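Local coordinates for protein dTDP-4-dehydrorhamnose reductase (Bacillus anthracis, PDB 3SC6) that probably catalyses the NADP(H)-dependent reduction of dTDP-4-dehydrorhamnose to dTDP-L-rhamnose, a step of rhamnose biosynthesis, at residues G15-Q20 and S154-K159. Numbering follows the deposited sequence.
Sequences GQLGKQ and SWLYGK. With NAP (NADP nicotinamide-adenine-dinucleotide phosphate), chain G.
Q20 meets K159, and Q16 and L17 meet L156, where the first helix of the Rossmann fold, 16-24, packs against the end of strand 148-157 and the loop that follows it, beside the bound NADP. Q20 reaches over with its CG anti to the backbone N (chi1 -178°) and the rest of the chain extended. Its OE1 accepts a hydrogen bond from the backbone N of K159 at 3.2 Å, fairly straight (163°), with the donor well above the amide plane. NE2 turns to E24, one turn further along the helix. The K159 side chain crosses that of Q20 at about a right angle, and its NZ makes a salt bridge with E283 and a hydrogen bond to Y190.

Nearer the cofactor, L156 and L17 also cross squarely, methyl against methyl, with CD2 of L156 3.5 Å from CD2 of L17; V191 touches both leucines. CB of L156 packs on the nicotinamide carboxamide carbon C7N, 3.8 Å away.

The diphosphate rests at the N-terminal end of the helix, as is usual in Rossmann folds: L17 N gives its hydrogen to O2N of NADP and Q16 N to O2A. The extended Q16 side chain passes alongside the diphosphate, and its NE2 makes a weak hydrogen bond of 3.5 Å to L156 O.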
loop_
_atom_site.group_PDB
_atom_site.type_symbol
_atom_site.label_atom_id
_atom_site.label_comp_id
_atom_site.label_asym_id
_atom_site.label_seq_id
_atom_site.Cartn_x
_atom_site.Cartn_y
_atom_site.Cartn_z
ATOM N N GLY A 15 5.668 7.152 -7.119
ATOM C CA GLY A 15 4.751 6.012 -7.161
ATOM C C GLY A 15 3.311 6.409 -6.902
ATOM O O GLY A 15 3.009 7.584 -6.709
ATOM N N GLN A 16 2.422 5.423 -6.890
ATOM C CA GLN A 16 0.997 5.670 -6.656
ATOM C C GLN A 16 0.721 6.498 -5.399
ATOM O O GLN A 16 -0.011 7.485 -5.469
ATOM C CB GLN A 16 0.225 4.351 -6.591
ATOM C CG GLN A 16 0.276 3.535 -7.873
ATOM C CD GLN A 16 -0.481 2.221 -7.765
ATOM O OE1 GLN A 16 -0.601 1.483 -8.745
ATOM N NE2 GLN A 16 -1.000 1.925 -6.576
ATOM N N LEU A 17 1.285 6.095 -4.255
ATOM C CA LEU A 17 1.075 6.833 -3.000
ATOM C C LEU A 17 1.817 8.150 -2.940
ATOM O O LEU A 17 1.203 9.205 -2.806
ATOM C CB LEU A 17 1.482 6.018 -1.769
ATOM C CG LEU A 17 0.691 4.782 -1.388
ATOM C CD1 LEU A 17 1.304 4.157 -0.143
ATOM C CD2 LEU A 17 -0.749 5.185 -1.127
ATOM N N GLY A 18 3.141 8.074 -3.009
ATOM C CA GLY A 18 3.989 9.256 -2.954
ATOM C C GLY A 18 3.504 10.401 -3.819
ATOM O O GLY A 18 3.494 11.552 -3.390
ATOM N N LYS A 19 3.105 10.078 -5.041
ATOM C CA LYS A 19 2.617 11.072 -5.982
ATOM C C LYS A 19 1.342 11.753 -5.476
ATOM O O LYS A 19 1.193 12.969 -5.604
ATOM C CB LYS A 19 2.350 10.397 -7.333
ATOM C CG LYS A 19 1.852 11.308 -8.455
ATOM C CD LYS A 19 2.862 12.377 -8.838
ATOM C CE LYS A 19 2.322 13.267 -9.960
ATOM N NZ LYS A 19 1.993 12.498 -11.194
ATOM N N GLN A 20 0.440 10.972 -4.884
ATOM C CA GLN A 20 -0.826 11.508 -4.375
ATOM C C GLN A 20 -0.784 11.931 -2.899
ATOM O O GLN A 20 -1.528 12.817 -2.490
ATOM C CB GLN A 20 -1.952 10.505 -4.643
ATOM C CG GLN A 20 -3.337 10.959 -4.210
ATOM C CD GLN A 20 -4.418 9.969 -4.608
ATOM O OE1 GLN A 20 -4.148 8.975 -5.282
ATOM N NE2 GLN A 20 -5.654 10.250 -4.214
ATOM N N SER A 154 -3.851 -3.093 0.982
ATOM C CA SER A 154 -4.002 -4.076 -0.102
ATOM C C SER A 154 -4.882 -3.590 -1.247
ATOM O O SER A 154 -5.780 -2.770 -1.031
ATOM C CB SER A 154 -4.648 -5.338 0.460
ATOM O OG SER A 154 -5.933 -5.043 0.990
ATOM N N TRP A 155 -4.633 -4.093 -2.465
ATOM C CA TRP A 155 -5.447 -3.693 -3.618
ATOM C C TRP A 155 -5.542 -2.183 -3.672
ATOM O O TRP A 155 -6.619 -1.610 -3.817
ATOM C CB TRP A 155 -6.820 -4.340 -3.449
ATOM C CG TRP A 155 -6.810 -5.831 -3.642
ATOM C CD1 TRP A 155 -5.973 -6.733 -3.052
ATOM C CD2 TRP A 155 -7.839 -6.610 -4.269
ATOM N NE1 TRP A 155 -6.323 -8.010 -3.407
ATOM C CE2 TRP A 155 -7.481 -7.964 -4.133
ATOM C CE3 TRP A 155 -8.999 -6.287 -4.978
ATOM C CZ2 TRP A 155 -8.240 -8.996 -4.674
ATOM C CZ3 TRP A 155 -9.750 -7.312 -5.519
ATOM C CH2 TRP A 155 -9.368 -8.652 -5.362
ATOM N N LEU A 156 -4.382 -1.552 -3.558
ATOM C CA LEU A 156 -4.267 -0.108 -3.570
ATOM C C LEU A 156 -4.320 0.449 -4.996
ATOM O O LEU A 156 -3.729 -0.124 -5.911
ATOM C CB LEU A 156 -2.945 0.271 -2.894
ATOM C CG LEU A 156 -2.613 1.739 -2.667
ATOM C CD1 LEU A 156 -3.669 2.383 -1.786
ATOM C CD2 LEU A 156 -1.246 1.855 -2.021
ATOM N N TYR A 157 -5.042 1.555 -5.178
ATOM C CA TYR A 157 -5.168 2.199 -6.487
ATOM C C TYR A 157 -5.445 3.679 -6.256
ATOM O O TYR A 157 -6.186 4.030 -5.337
ATOM C CB TYR A 157 -6.309 1.592 -7.302
ATOM C CG TYR A 157 -7.682 1.843 -6.731
ATOM C CD1 TYR A 157 -8.232 0.999 -5.781
ATOM C CD2 TYR A 157 -8.439 2.923 -7.166
ATOM C CE1 TYR A 157 -9.498 1.236 -5.265
ATOM C CE2 TYR A 157 -9.697 3.168 -6.664
ATOM C CZ TYR A 157 -10.226 2.326 -5.715
ATOM O OH TYR A 157 -11.485 2.577 -5.218
ATOM N N GLY A 158 -4.863 4.541 -7.087
ATOM C CA GLY A 158 -5.058 5.988 -6.949
ATOM C C GLY A 158 -5.224 6.746 -8.253
ATOM O O GLY A 158 -5.415 6.155 -9.313
ATOM N N LYS A 159 -5.152 8.071 -8.161
ATOM C CA LYS A 159 -5.294 8.938 -9.323
ATOM C C LYS A 159 -4.166 8.799 -10.324
ATOM O O LYS A 159 -4.392 8.801 -11.535
ATOM C CB LYS A 159 -5.299 10.418 -8.909
ATOM C CG LYS A 159 -6.412 10.871 -7.997
ATOM C CD LYS A 159 -6.289 12.376 -7.748
ATOM C CE LYS A 159 -7.408 12.902 -6.868
ATOM N NZ LYS A 159 -7.429 12.251 -5.525
HETATM P PA NAP G . 4.742 1.937 -6.720
HETATM O O1A NAP G . 5.597 0.870 -7.359
HETATM O O2A NAP G . 4.021 2.933 -7.603
HETATM O O5B NAP G . 5.630 2.763 -5.663
HETATM C C5B NAP G . 6.937 2.346 -5.280
HETATM C C4B NAP G . 7.937 3.425 -5.681
HETATM O O4B NAP G . 9.220 3.143 -5.100
HETATM C C3B NAP G . 8.127 3.499 -7.195
HETATM O O3B NAP G . 7.858 4.811 -7.697
HETATM C C2B NAP G . 9.580 3.145 -7.412
HETATM O O2B NAP G . 10.160 3.884 -8.487
HETATM C C1B NAP G . 10.212 3.482 -6.068
HETATM N N9A NAP G . 11.532 2.821 -5.881
HETATM C C8A NAP G . 11.974 1.685 -6.455
HETATM N N7A NAP G . 13.241 1.454 -6.040
HETATM C C5A NAP G . 13.588 2.459 -5.214
HETATM C C6A NAP G . 14.813 2.791 -4.449
HETATM N N6A NAP G . 15.902 1.985 -4.502
HETATM N N1A NAP G . 14.811 3.914 -3.694
HETATM C C2A NAP G . 13.724 4.708 -3.646
HETATM N N3A NAP G . 12.601 4.423 -4.338
HETATM C C4A NAP G . 12.512 3.317 -5.121
HETATM O O3 NAP G . 3.665 1.218 -5.754
HETATM P PN NAP G . 2.821 2.014 -4.623
HETATM O O1N NAP G . 1.470 1.348 -4.506
HETATM O O2N NAP G . 2.924 3.503 -4.842
HETATM O O5D NAP G . 3.643 1.685 -3.284
HETATM C C5D NAP G . 3.113 2.025 -2.003
HETATM C C4D NAP G . 3.432 0.934 -0.982
HETATM O O4D NAP G . 2.268 0.132 -0.735
HETATM C C3D NAP G . 4.538 -0.011 -1.443
HETATM O O3D NAP G . 5.578 -0.069 -0.463
HETATM C C2D NAP G . 3.876 -1.364 -1.593
HETATM O O2D NAP G . 4.753 -2.398 -1.147
HETATM C C1D NAP G . 2.616 -1.259 -0.740
HETATM N N1N NAP G . 1.496 -2.073 -1.238
HETATM C C2N NAP G . 0.999 -1.857 -2.467
HETATM C C3N NAP G . -0.065 -2.618 -2.951
HETATM C C7N NAP G . -0.597 -2.353 -4.335
HETATM O O7N NAP G . -0.035 -1.523 -5.035
HETATM N N7N NAP G . -1.664 -3.014 -4.778
HETATM C C4N NAP G . -0.614 -3.606 -2.139
HETATM C C5N NAP G . -0.089 -3.806 -0.873
HETATM C C6N NAP G . 0.973 -3.018 -0.441
HETATM P P2B NAP G . 10.471 3.172 -9.900
HETATM O O1X NAP G . 10.808 4.337 -10.798
HETATM O O2X NAP G . 11.633 2.250 -9.619
HETATM O O3X NAP G . 9.189 2.458 -10.252
#